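Local coordinates for protein EXOU (Pseudomonas aeruginosa, PDB 4AKX) that is a cytotoxin of the type III secretion system, probably acting as a patatin-like phospholipase once injected, and forms a complex with its chaperone SpcU, probably before export, at residues A53-I58 with L466-Q471; L70-P75 with A445-T450; K332-G337 with V575-E580; A623-V628 with A653-E658. All blocks are in the same frame, centred on the assembly; numbering follows the deposited sequence.

Contact 1: A53-I58 with L466-Q471; sequences AGPRQI and LTSVAQ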
loop_
_atom_site.group_PDB
_atom_site.type_symbol
_atom_site.label_atom_id
_atom_site.label_comp_id
_atom_site.label_asym_id
_atom_site.label_seq_id
_atom_site.Cartn_x
_atom_site.Cartn_y
_atom_site.Cartn_z
ATOM N N ALA B 53 -40.013 -29.665 -16.660
ATOM C CA ALA B 53 -40.111 -30.087 -18.042
ATOM C C ALA B 53 -38.914 -30.945 -18.469
ATOM O O ALA B 53 -37.754 -30.525 -18.339
ATOM C CB ALA B 53 -40.280 -28.884 -18.959
ATOM N N GLY B 54 -39.201 -32.153 -18.952
ATOM C CA GLY B 54 -38.175 -32.961 -19.589
ATOM C C GLY B 54 -37.275 -33.783 -18.659
ATOM O O GLY B 54 -37.466 -33.793 -17.419
ATOM N N PRO B 55 -36.279 -34.482 -19.258
ATOM C CA PRO B 55 -35.312 -35.309 -18.539
ATOM C C PRO B 55 -34.518 -34.470 -17.555
ATOM O O PRO B 55 -34.148 -34.959 -16.479
ATOM C CB PRO B 55 -34.376 -35.807 -19.651
ATOM C CG PRO B 55 -35.117 -35.575 -20.930
ATOM C CD PRO B 55 -35.943 -34.361 -20.690
ATOM N N ARG B 56 -34.279 -33.203 -17.924
ATOM C CA ARG B 56 -33.447 -32.292 -17.132
ATOM C C ARG B 56 -34.246 -31.303 -16.305
ATOM O O ARG B 56 -33.703 -30.333 -15.811
ATOM C CB ARG B 56 -32.396 -31.600 -18.016
ATOM C CG ARG B 56 -31.305 -32.568 -18.450
ATOM C CD ARG B 56 -30.154 -31.912 -19.162
ATOM N NE ARG B 56 -29.382 -31.082 -18.250
ATOM C CZ ARG B 56 -28.403 -30.268 -18.637
ATOM N NH1 ARG B 56 -28.045 -30.197 -19.922
ATOM N NH2 ARG B 56 -27.772 -29.526 -17.741
ATOM N N GLN B 57 -35.543 -31.573 -16.170
ATOM C CA GLN B 57 -36.418 -30.999 -15.137
ATOM C C GLN B 57 -36.493 -29.479 -15.157
ATOM O O GLN B 57 -36.573 -28.834 -14.098
ATOM C CB GLN B 57 -36.037 -31.505 -13.753
ATOM C CG GLN B 57 -36.317 -32.984 -13.561
ATOM C CD GLN B 57 -35.354 -33.632 -12.585
ATOM O OE1 GLN B 57 -34.149 -33.728 -12.842
ATOM N NE2 GLN B 57 -35.876 -34.071 -11.452
ATOM N N ILE B 58 -36.477 -28.913 -16.366
ATOM C CA ILE B 58 -36.404 -27.459 -16.549
ATOM C C ILE B 58 -37.517 -26.730 -15.748
ATOM O O ILE B 58 -38.709 -26.946 -15.978
ATOM C CB ILE B 58 -36.509 -27.058 -18.057
ATOM C CG1 ILE B 58 -35.692 -27.976 -19.011
ATOM C CG2 ILE B 58 -36.116 -25.616 -18.244
ATOM C CD1 ILE B 58 -34.185 -27.912 -18.860
ATOM N N LEU B 466 -35.359 -26.787 -25.074
ATOM C CA LEU B 466 -36.400 -25.979 -25.698
ATOM C C LEU B 466 -37.627 -26.799 -26.061
ATOM O O LEU B 466 -38.737 -26.462 -25.635
ATOM C CB LEU B 466 -35.895 -25.270 -26.927
ATOM C CG LEU B 466 -36.856 -24.178 -27.304
ATOM C CD1 LEU B 466 -37.166 -23.376 -26.050
ATOM C CD2 LEU B 466 -36.252 -23.300 -28.389
ATOM N N THR B 467 -37.435 -27.882 -26.817
ATOM C CA THR B 467 -38.565 -28.682 -27.250
ATOM C C THR B 467 -39.356 -29.225 -26.059
ATOM O O THR B 467 -40.581 -29.375 -26.146
ATOM C CB THR B 467 -38.153 -29.808 -28.215
ATOM O OG1 THR B 467 -37.540 -29.240 -29.369
ATOM C CG2 THR B 467 -39.367 -30.633 -28.687
ATOM N N SER B 468 -38.682 -29.484 -24.935
ATOM C CA SER B 468 -39.386 -30.012 -23.764
ATOM C C SER B 468 -40.267 -28.928 -23.177
ATOM O O SER B 468 -41.458 -29.146 -22.906
ATOM C CB SER B 468 -38.425 -30.524 -22.697
ATOM O OG SER B 468 -37.429 -31.354 -23.252
ATOM N N VAL B 469 -39.707 -27.747 -22.992
ATOM C CA VAL B 469 -40.491 -26.713 -22.406
ATOM C C VAL B 469 -41.698 -26.461 -23.302
ATOM O O VAL B 469 -42.837 -26.307 -22.813
ATOM C CB VAL B 469 -39.661 -25.464 -22.201
ATOM C CG1 VAL B 469 -40.519 -24.321 -21.661
ATOM C CG2 VAL B 469 -38.495 -25.792 -21.268
ATOM N N ALA B 470 -41.454 -26.516 -24.613
ATOM C CA ALA B 470 -42.488 -26.311 -25.621
ATOM C C ALA B 470 -43.658 -27.280 -25.492
ATOM O O ALA B 470 -44.814 -26.838 -25.484
ATOM C CB ALA B 470 -41.895 -26.366 -27.004
ATOM N N GLN B 471 -43.362 -28.584 -25.369
ATOM C CA GLN B 471 -44.404 -29.634 -25.127
ATOM C C GLN B 471 -45.316 -29.237 -23.980
ATOM O O GLN B 471 -46.531 -29.396 -24.053
ATOM C CB GLN B 471 -43.786 -30.997 -24.750
ATOM C CG GLN B 471 -42.924 -31.666 -25.808
ATOM C CD GLN B 471 -42.728 -33.168 -25.561
ATOM O OE1 GLN B 471 -43.634 -33.866 -25.085
ATOM N NE2 GLN B 471 -41.543 -33.673 -25.906
#
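I58 and V469 make the tight end of this contact, where a hairpin bend rests on the side of helix 463-472. Their side chains cross at about a right angle, with CG2 of I58 lying 3.9 Å from CG2 of V469. V469 can offer that methyl because CG1 stands anti to the backbone N (chi1 176°), leaving CG2 beside it. A53 completes the patch: its CB comes within 4.1 Å of V469 CA and has S468 O close by. All three residues are buried, and V469 extends the apolar surface to T50, T477 and L461, while I58 reaches L70 and L72 on strand 68-73.

The bend itself is a type I turn from G54 to Q57 with a G1 bulge, in which Q57 and I58 both face A53. A53 and I58 close it with two backbone bonds, A53 N to I58 O at 3.1 Å and I58 N to A53 O at 2.8 Å. Q57 has left-handed backbone angles at the place where this bulge most often carries glycine.

Toward the tip the fit is looser and open to solvent. The CB of S468 sits 4.0 Å from G54 CA, and P55 CD comes no closer than 4.2 Å to S468 OG. That hydroxyl is turned beside its own backbone N (chi1 -48°), where it bonds S464 O one helical turn back. With the S468 hydroxyl spent inside its own helix and no hydrogen bond or ion pair between the segments, turn and helix are joined by van der Waals contact alone.

Contact 2: L70-P75 with A445-T450; sequences LQLSRP and ASERHT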
loop_
_atom_site.group_PDB
_atom_site.type_symbol
_atom_site.label_atom_id
_atom_site.label_comp_id
_atom_site.label_asym_id
_atom_site.label_seq_id
_atom_site.Cartn_x
_atom_site.Cartn_y
_atom_site.Cartn_z
ATOM N N LEU B 70 -34.004 -19.703 -14.080
ATOM C CA LEU B 70 -33.980 -21.085 -14.543
ATOM C C LEU B 70 -33.424 -22.047 -13.493
ATOM O O LEU B 70 -32.394 -21.784 -12.878
ATOM C CB LEU B 70 -33.160 -21.169 -15.808
ATOM C CG LEU B 70 -32.818 -22.533 -16.379
ATOM C CD1 LEU B 70 -34.100 -23.205 -16.811
ATOM C CD2 LEU B 70 -31.897 -22.364 -17.577
ATOM N N GLN B 71 -34.127 -23.152 -13.272
ATOM C CA GLN B 71 -33.616 -24.233 -12.429
ATOM C C GLN B 71 -33.671 -25.556 -13.188
ATOM O O GLN B 71 -34.642 -25.843 -13.900
ATOM C CB GLN B 71 -34.410 -24.334 -11.143
ATOM C CG GLN B 71 -33.686 -25.059 -10.030
ATOM C CD GLN B 71 -34.640 -25.685 -9.029
ATOM O OE1 GLN B 71 -35.714 -25.149 -8.741
ATOM N NE2 GLN B 71 -34.249 -26.825 -8.489
ATOM N N LEU B 72 -32.626 -26.361 -13.054
ATOM C CA LEU B 72 -32.425 -27.456 -13.981
ATOM C C LEU B 72 -31.534 -28.480 -13.311
ATOM O O LEU B 72 -30.680 -28.128 -12.504
ATOM C CB LEU B 72 -31.819 -26.915 -15.268
ATOM C CG LEU B 72 -30.995 -27.689 -16.293
ATOM C CD1 LEU B 72 -30.841 -26.866 -17.573
ATOM C CD2 LEU B 72 -29.616 -28.025 -15.750
ATOM N N SER B 73 -31.782 -29.753 -13.604
ATOM C CA SER B 73 -31.024 -30.850 -13.018
ATOM C C SER B 73 -29.561 -30.766 -13.419
ATOM O O SER B 73 -29.240 -30.412 -14.560
ATOM C CB SER B 73 -31.598 -32.193 -13.470
ATOM O OG SER B 73 -31.374 -32.388 -14.860
ATOM N N ARG B 74 -28.680 -31.117 -12.486
ATOM C CA ARG B 74 -27.249 -31.218 -12.765
ATOM C C ARG B 74 -27.008 -31.942 -14.089
ATOM O O ARG B 74 -27.730 -32.873 -14.425
ATOM C CB ARG B 74 -26.528 -31.940 -11.619
ATOM C CG ARG B 74 -26.434 -31.140 -10.326
ATOM C CD ARG B 74 -25.546 -29.914 -10.504
ATOM N NE ARG B 74 -24.155 -30.291 -10.750
ATOM C CZ ARG B 74 -23.139 -29.980 -9.932
ATOM N NH1 ARG B 74 -23.339 -29.256 -8.818
ATOM N NH2 ARG B 74 -21.913 -30.385 -10.245
ATOM N N PRO B 75 -25.999 -31.506 -14.846
ATOM C CA PRO B 75 -25.743 -31.997 -16.185
ATOM C C PRO B 75 -25.432 -33.449 -16.157
ATOM O O PRO B 75 -25.216 -34.003 -15.103
ATOM C CB PRO B 75 -24.483 -31.246 -16.607
ATOM C CG PRO B 75 -24.440 -30.046 -15.728
ATOM C CD PRO B 75 -24.991 -30.529 -14.423
ATOM N N ALA B 445 -29.935 -32.703 -6.583
ATOM C CA ALA B 445 -29.439 -31.334 -6.546
ATOM C C ALA B 445 -29.624 -30.662 -7.900
ATOM O O ALA B 445 -29.943 -31.320 -8.895
ATOM C CB ALA B 445 -27.980 -31.307 -6.126
ATOM N N SER B 446 -29.419 -29.351 -7.939
ATOM C CA SER B 446 -29.830 -28.575 -9.081
ATOM C C SER B 446 -28.780 -27.549 -9.538
ATOM O O SER B 446 -27.658 -27.509 -9.017
ATOM C CB SER B 446 -31.154 -27.882 -8.777
ATOM O OG SER B 446 -31.718 -27.333 -9.964
ATOM N N GLU B 447 -29.146 -26.790 -10.577
ATOM C CA GLU B 447 -28.417 -25.621 -11.045
ATOM C C GLU B 447 -29.432 -24.514 -11.167
ATOM O O GLU B 447 -30.550 -24.745 -11.628
ATOM C CB GLU B 447 -27.817 -25.859 -12.427
ATOM C CG GLU B 447 -27.077 -27.173 -12.587
ATOM C CD GLU B 447 -25.717 -26.995 -13.248
ATOM O OE1 GLU B 447 -25.669 -26.517 -14.420
ATOM O OE2 GLU B 447 -24.693 -27.332 -12.590
ATOM N N ARG B 448 -29.045 -23.314 -10.745
ATOM C CA ARG B 448 -29.865 -22.123 -10.904
ATOM C C ARG B 448 -29.148 -21.130 -11.818
ATOM O O ARG B 448 -27.942 -20.940 -11.708
ATOM C CB ARG B 448 -30.122 -21.485 -9.548
ATOM C CG ARG B 448 -30.404 -22.487 -8.437
ATOM C CD ARG B 448 -31.065 -21.814 -7.244
ATOM N NE ARG B 448 -31.318 -22.756 -6.154
ATOM C CZ ARG B 448 -32.333 -23.618 -6.115
ATOM N NH1 ARG B 448 -33.202 -23.680 -7.124
ATOM N NH2 ARG B 448 -32.478 -24.425 -5.067
ATOM N N HIS B 449 -29.875 -20.547 -12.760
ATOM C CA HIS B 449 -29.329 -19.487 -13.597
ATOM C C HIS B 449 -30.338 -18.405 -13.719
ATOM O O HIS B 449 -31.532 -18.664 -13.909
ATOM C CB HIS B 449 -28.987 -19.994 -14.978
ATOM C CG HIS B 449 -27.934 -21.071 -14.997
ATOM N ND1 HIS B 449 -26.673 -20.844 -15.418
ATOM C CD2 HIS B 449 -28.001 -22.425 -14.664
ATOM C CE1 HIS B 449 -25.963 -21.989 -15.345
ATOM N NE2 HIS B 449 -26.777 -22.955 -14.882
ATOM N N THR B 450 -29.882 -17.172 -13.601
ATOM C CA THR B 450 -30.789 -16.067 -13.528
ATOM C C THR B 450 -30.576 -15.270 -14.772
ATOM O O THR B 450 -29.446 -15.056 -15.186
ATOM C CB THR B 450 -30.488 -15.229 -12.292
ATOM O OG1 THR B 450 -30.743 -16.014 -11.108
ATOM C CG2 THR B 450 -31.362 -14.011 -12.262
#
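An antiparallel strand pair, 68-73 against 446-451, brings L70, Q71 and L72 alongside H449, R448 and E447. L70 and H449 form a hydrogen-bonded pair, L70 N giving 2.7 Å to H449 O, with the return bond from H449 N to L70 O. The L72 and E447 pair repeats the pattern, and E447 N lies 2.8 Å from L72 O. That same oxygen takes a second donor: S446 OG reaches it at 2.9 Å from above the carbonyl plane, so two bonds grip one acceptor. S446 OG in turn accepts from Q71 NE2 at 3.0 Å, lying almost in the amide plane, which fixes how the Q71 amide is rotated. R448 runs beside Q71, pointing the same way, with amide and guanidinium planes 65° apart.

The pairing adds a segment from far along the chain to the sheet built by the hairpin strands near the N-terminus: strand 68-73 has 58-63 as its other neighbour, through the backbone of Q71 and T59, and 446-451 forms an edge within this chain.

Beyond the last pair, S73 with S446, the chain of 70-75 leaves the strand, and E447 reaches across to R74 and P75 there. Its CG is beside the backbone N (chi1 -47°), and the bent chain brings OE2 over one face of the R74 guanidinium, 3.5 Å from R74 NE; this salt bridge works by charge alone, since no N-H points at the oxygen. OE2 has a second ion partner in R340, and R74 NH2 is bridged to D343. P75 lies across the E447 carboxylate, its CD 3.7 Å from E447 OE2.

Contact 3: K332-G337 with V575-E580; sequences KNFDSG and VAVIAE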
loop_
_atom_site.group_PDB
_atom_site.type_symbol
_atom_site.label_atom_id
_atom_site.label_comp_id
_atom_site.label_asym_id
_atom_site.label_seq_id
_atom_site.Cartn_x
_atom_site.Cartn_y
_atom_site.Cartn_z
ATOM N N LYS B 332 -11.121 -26.897 -20.743
ATOM C CA LYS B 332 -11.687 -25.617 -21.133
ATOM C C LYS B 332 -12.488 -25.822 -22.411
ATOM O O LYS B 332 -11.982 -26.378 -23.382
ATOM C CB LYS B 332 -10.580 -24.566 -21.333
ATOM C CG LYS B 332 -11.084 -23.125 -21.391
ATOM C CD LYS B 332 -10.014 -22.128 -20.958
ATOM C CE LYS B 332 -10.278 -20.740 -21.526
ATOM N NZ LYS B 332 -9.055 -19.890 -21.449
ATOM N N ASN B 333 -13.755 -25.428 -22.393
ATOM C CA ASN B 333 -14.551 -25.451 -23.613
ATOM C C ASN B 333 -15.488 -24.246 -23.753
ATOM O O ASN B 333 -15.895 -23.640 -22.758
ATOM C CB ASN B 333 -15.312 -26.772 -23.742
ATOM C CG ASN B 333 -16.340 -26.959 -22.647
ATOM O OD1 ASN B 333 -16.852 -25.982 -22.076
ATOM N ND2 ASN B 333 -16.658 -28.221 -22.343
ATOM N N PHE B 334 -15.800 -23.896 -24.997
ATOM C CA PHE B 334 -16.611 -22.719 -25.281
ATOM C C PHE B 334 -18.058 -23.101 -25.546
ATOM O O PHE B 334 -18.457 -23.305 -26.691
ATOM C CB PHE B 334 -16.046 -21.953 -26.471
ATOM C CG PHE B 334 -14.598 -21.591 -26.329
ATOM C CD1 PHE B 334 -13.606 -22.514 -26.625
ATOM C CD2 PHE B 334 -14.220 -20.308 -25.908
ATOM C CE1 PHE B 334 -12.265 -22.169 -26.497
ATOM C CE2 PHE B 334 -12.880 -19.956 -25.788
ATOM C CZ PHE B 334 -11.903 -20.888 -26.079
ATOM N N ASP B 335 -18.833 -23.219 -24.472
ATOM C CA ASP B 335 -20.270 -23.472 -24.574
ATOM C C ASP B 335 -20.994 -22.229 -25.078
ATOM O O ASP B 335 -20.679 -21.104 -24.670
ATOM C CB ASP B 335 -20.854 -23.935 -23.229
ATOM C CG ASP B 335 -20.708 -25.436 -23.016
ATOM O OD1 ASP B 335 -19.618 -25.867 -22.582
ATOM O OD2 ASP B 335 -21.677 -26.182 -23.300
ATOM N N SER B 336 -21.960 -22.445 -25.972
ATOM C CA SER B 336 -22.667 -21.358 -26.654
ATOM C C SER B 336 -23.344 -20.411 -25.659
ATOM O O SER B 336 -23.750 -19.299 -26.025
ATOM C CB SER B 336 -23.699 -21.929 -27.650
ATOM O OG SER B 336 -24.205 -20.924 -28.521
ATOM N N GLY B 337 -23.443 -20.851 -24.402
ATOM C CA GLY B 337 -24.198 -20.124 -23.384
ATOM C C GLY B 337 -23.735 -20.428 -21.981
ATOM O O GLY B 337 -22.760 -21.160 -21.795
ATOM N N VAL B 575 -7.538 -15.380 -29.310
ATOM C CA VAL B 575 -6.743 -14.721 -28.273
ATOM C C VAL B 575 -6.770 -15.478 -26.945
ATOM O O VAL B 575 -5.787 -15.517 -26.225
ATOM C CB VAL B 575 -7.135 -13.249 -28.051
ATOM C CG1 VAL B 575 -6.362 -12.694 -26.897
ATOM C CG2 VAL B 575 -6.847 -12.407 -29.275
ATOM N N ALA B 576 -7.878 -16.115 -26.636
ATOM C CA ALA B 576 -7.978 -16.826 -25.370
ATOM C C ALA B 576 -7.099 -18.070 -25.365
ATOM O O ALA B 576 -6.497 -18.370 -24.347
ATOM C CB ALA B 576 -9.424 -17.193 -25.061
ATOM N N VAL B 577 -7.022 -18.808 -26.478
ATOM C CA VAL B 577 -6.152 -19.994 -26.462
ATOM C C VAL B 577 -4.689 -19.580 -26.322
ATOM O O VAL B 577 -3.986 -20.136 -25.479
ATOM C CB VAL B 577 -6.422 -21.062 -27.574
ATOM C CG1 VAL B 577 -7.888 -21.151 -27.856
ATOM C CG2 VAL B 577 -5.663 -20.768 -28.847
ATOM N N ILE B 578 -4.266 -18.542 -27.057
ATOM C CA ILE B 578 -2.919 -18.002 -26.877
ATOM C C ILE B 578 -2.693 -17.744 -25.383
ATOM O O ILE B 578 -1.734 -18.244 -24.809
ATOM C CB ILE B 578 -2.670 -16.673 -27.607
ATOM C CG1 ILE B 578 -3.087 -16.742 -29.077
ATOM C CG2 ILE B 578 -1.229 -16.232 -27.391
ATOM C CD1 ILE B 578 -1.949 -16.692 -30.072
ATOM N N ALA B 579 -3.573 -16.979 -24.753
ATOM C CA ALA B 579 -3.403 -16.695 -23.332
ATOM C C ALA B 579 -3.279 -17.962 -22.518
ATOM O O ALA B 579 -2.369 -18.086 -21.683
ATOM C CB ALA B 579 -4.543 -15.873 -22.804
ATOM N N GLU B 580 -4.175 -18.915 -22.767
ATOM C CA GLU B 580 -4.167 -20.155 -22.008
ATOM C C GLU B 580 -2.857 -20.874 -22.179
ATOM O O GLU B 580 -2.345 -21.448 -21.217
ATOM C CB GLU B 580 -5.331 -21.075 -22.385
ATOM C CG GLU B 580 -5.641 -22.148 -21.352
ATOM C CD GLU B 580 -5.829 -21.595 -19.949
ATOM O OE1 GLU B 580 -5.402 -20.447 -19.672
ATOM O OE2 GLU B 580 -6.405 -22.321 -19.103
#
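K332 supplies the charged side of this surface contact, facing E580. The backbones stay far apart, the nearest CA atoms, those of K332 and E580, being 9.3 Å from each other, so long side chains make the contact. The lysine CG is anti to the backbone N (chi1 -165°) and the chain stays extended beyond it, carrying the ammonium toward the helix while E580 comes from the opposite direction. K332 NZ ends 4.1 Å from E580 OE1, too far for a salt bridge, though the opposite charges should still attract. It lies as much against the aliphatic part of the glutamate, 4.0 Å from E580 CB. The E580 chain is bent at chi2 (52°), and its OE2 is in a salt bridge with R583 on the same helix, so the lysine probably adds a weaker electrostatic pull.

The loop concerned leads into strand 343-348 of the mixed sheet that probably forms the core of the patatin-like fold, and the helix is the long 561-591 of the C-terminal part, whose V575 and A579 pack on helix 617-630.

Apolar contact comes from F334. The methyl of A576 comes at the rim of the ring, close to its plane, with CB 4.5 Å from F334 CE2. V577 CG1 meets F334 CZ obliquely at 4.4 Å.

Contact 4: A623-V628 with A653-E658; sequences ALNDIV and AWRNKE
R655 lies across helix 617-630, covering L624, N625 and V628 with successive parts of its side chain. With CG anti to the backbone N (chi1 -172°) and chi2 also extended, the aliphatic stem runs straight out; the bend comes at chi3 (69°) and swings the guanidinium toward N625 and V628. L624 slides past the stem in the opposite direction, its CD1 3.8 Å from R655 CA.

The two methyls of L624 divide the work: CD1 covers the base of R655, while CD2 comes 4.2 Å from W654 CB. The indole itself leads off the other way and packs on I578, I582 and E585 of helix 561-591, so W654 ties the last helix to two others in the C-terminal helical region.

N625 meets the arginine at about a right angle, with amide and guanidinium planes 27° apart. Its OD1 sits 3.1 Å from R655 CD and takes a weak hydrogen bond from R655 NH1, 3.4 Å away. V628, whose CG2 is beside the backbone N, brings that methyl 3.9 Å from R655 NH1, and it also touches V648 and K652.

On another side of helix 617-630, D626 is bound by R606 and packs on S51 of the SpcU chain. R655 also touches a crystal neighbour, so its conformation may be influenced by the lattice. The chemistry points to a joint of van der Waals contact, L624 against W654 and the base of R655, with one weak hydrogen bond from the guanidinium to N625.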
loop_
_atom_site.group_PDB
_atom_site.type_symbol
_atom_site.label_atom_id
_atom_site.label_comp_id
_atom_site.label_asym_id
_atom_site.label_seq_id
_atom_site.Cartn_x
_atom_site.Cartn_y
_atom_site.Cartn_z
ATOM N N ALA B 623 0.739 -8.114 -20.612
ATOM C CA ALA B 623 0.844 -9.095 -19.560
ATOM C C ALA B 623 2.296 -9.424 -19.400
ATOM O O ALA B 623 2.880 -9.191 -18.352
ATOM C CB ALA B 623 0.067 -10.335 -19.928
ATOM N N LEU B 624 2.886 -9.885 -20.493
ATOM C CA LEU B 624 4.267 -10.326 -20.533
ATOM C C LEU B 624 5.240 -9.217 -20.169
ATOM O O LEU B 624 6.229 -9.462 -19.479
ATOM C CB LEU B 624 4.593 -10.884 -21.923
ATOM C CG LEU B 624 3.556 -11.837 -22.567
ATOM C CD1 LEU B 624 3.498 -11.671 -24.076
ATOM C CD2 LEU B 624 3.824 -13.294 -22.222
ATOM N N ASN B 625 4.975 -7.994 -20.599
ATOM C CA ASN B 625 5.894 -6.927 -20.235
ATOM C C ASN B 625 5.887 -6.711 -18.739
ATOM O O ASN B 625 6.964 -6.482 -18.141
ATOM C CB ASN B 625 5.588 -5.622 -20.942
ATOM C CG ASN B 625 5.609 -5.759 -22.433
ATOM O OD1 ASN B 625 6.632 -6.098 -23.025
ATOM N ND2 ASN B 625 4.464 -5.492 -23.062
ATOM N N ASP B 626 4.695 -6.805 -18.116
ATOM C CA ASP B 626 4.612 -6.610 -16.659
ATOM C C ASP B 626 5.616 -7.534 -15.958
ATOM O O ASP B 626 6.427 -7.086 -15.134
ATOM C CB ASP B 626 3.192 -6.789 -16.138
ATOM C CG ASP B 626 2.322 -5.518 -16.321
ATOM O OD1 ASP B 626 2.778 -4.526 -16.956
ATOM O OD2 ASP B 626 1.170 -5.516 -15.823
ATOM N N ILE B 627 5.642 -8.779 -16.422
ATOM C CA ILE B 627 6.643 -9.771 -16.059
ATOM C C ILE B 627 8.111 -9.437 -16.389
ATOM O O ILE B 627 8.971 -9.509 -15.521
ATOM C CB ILE B 627 6.262 -11.120 -16.660
ATOM C CG1 ILE B 627 4.983 -11.587 -16.006
ATOM C CG2 ILE B 627 7.345 -12.159 -16.439
ATOM C CD1 ILE B 627 4.513 -12.925 -16.505
ATOM N N VAL B 628 8.420 -9.123 -17.637
ATOM C CA VAL B 628 9.785 -8.710 -17.940
ATOM C C VAL B 628 10.225 -7.574 -17.013
ATOM O O VAL B 628 11.331 -7.592 -16.504
ATOM C CB VAL B 628 9.949 -8.286 -19.408
ATOM C CG1 VAL B 628 11.198 -7.443 -19.599
ATOM C CG2 VAL B 628 9.982 -9.509 -20.305
ATOM N N ALA B 653 10.243 -14.517 -25.441
ATOM C CA ALA B 653 10.014 -15.332 -26.617
ATOM C C ALA B 653 8.552 -15.285 -27.090
ATOM O O ALA B 653 8.282 -15.239 -28.291
ATOM C CB ALA B 653 10.459 -16.763 -26.359
ATOM N N TRP B 654 7.619 -15.311 -26.148
ATOM C CA TRP B 654 6.209 -15.245 -26.497
ATOM C C TRP B 654 5.833 -13.906 -27.048
ATOM O O TRP B 654 5.024 -13.808 -27.953
ATOM C CB TRP B 654 5.324 -15.636 -25.313
ATOM C CG TRP B 654 4.957 -17.087 -25.387
ATOM C CD1 TRP B 654 5.630 -18.170 -24.829
ATOM C CD2 TRP B 654 3.876 -17.668 -26.171
ATOM N NE1 TRP B 654 5.032 -19.353 -25.190
ATOM C CE2 TRP B 654 3.978 -19.118 -26.008
ATOM C CE3 TRP B 654 2.863 -17.148 -26.967
ATOM C CZ2 TRP B 654 3.080 -19.992 -26.613
ATOM C CZ3 TRP B 654 1.960 -18.033 -27.564
ATOM C CH2 TRP B 654 2.069 -19.426 -27.391
ATOM N N ARG B 655 6.472 -12.866 -26.548
ATOM C CA ARG B 655 6.108 -11.506 -26.887
ATOM C C ARG B 655 6.418 -11.151 -28.343
ATOM O O ARG B 655 5.697 -10.354 -28.959
ATOM C CB ARG B 655 6.844 -10.556 -25.959
ATOM C CG ARG B 655 6.424 -9.111 -26.057
ATOM C CD ARG B 655 7.311 -8.284 -25.149
ATOM N NE ARG B 655 8.686 -8.228 -25.657
ATOM C CZ ARG B 655 9.747 -7.839 -24.949
ATOM N NH1 ARG B 655 9.618 -7.475 -23.670
ATOM N NH2 ARG B 655 10.946 -7.826 -25.523
ATOM N N ASN B 656 7.496 -11.734 -28.884
ATOM C CA ASN B 656 7.937 -11.443 -30.267
ATOM C C ASN B 656 7.253 -12.278 -31.355
ATOM O O ASN B 656 7.280 -11.908 -32.531
ATOM C CB ASN B 656 9.461 -11.574 -30.411
ATOM C CG ASN B 656 10.213 -10.919 -29.274
ATOM O OD1 ASN B 656 9.942 -9.775 -28.912
ATOM N ND2 ASN B 656 11.164 -11.647 -28.701
ATOM N N LYS B 657 6.654 -13.402 -30.967
ATOM C CA LYS B 657 6.048 -14.308 -31.944
ATOM C C LYS B 657 4.555 -14.027 -32.160
ATOM O O LYS B 657 3.850 -13.600 -31.238
ATOM C CB LYS B 657 6.292 -15.783 -31.564
ATOM C CG LYS B 657 6.431 -16.723 -32.770
ATOM C CD LYS B 657 7.633 -16.360 -33.662
ATOM C CE LYS B 657 7.470 -16.854 -35.097
ATOM N NZ LYS B 657 7.878 -18.294 -35.228
ATOM N N GLU B 658 4.093 -14.275 -33.387
ATOM C CA GLU B 658 2.741 -13.912 -33.819
ATOM C C GLU B 658 1.725 -15.012 -33.511
ATOM O O GLU B 658 0.659 -14.742 -32.946
ATOM C CB GLU B 658 2.727 -13.576 -35.323
ATOM C CG GLU B 658 3.812 -12.592 -35.765
ATOM C CD GLU B 658 3.685 -11.228 -35.094
ATOM O OE1 GLU B 658 4.242 -11.049 -33.990
ATOM O OE2 GLU B 658 3.036 -10.327 -35.672
#

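How the contacts relate
Contacts 1 and 2 belong to one neighbourhood, their centres 13 Å apart: the turn 53-58 lies against strand 68-73, where R56 O and S73 N probably bond, and contact 2 is nested inside the loop closed by contact 1. Both are partly buried, but contact 2 relies on strand hydrogen bonds and ion pairs, contact 1 on apolar packing. Contacts 3 and 4 lie at the surface, touching where I578 meets W654; contact 3 joins loop 332-337 to helix 561-591 by distant charges and ring packing, contact 4 two C-terminal helices by an arginine stem and one weak bond. Contacts 1 and 4 lie about 48 Å apart between centres, on opposite sides of the chain's centre.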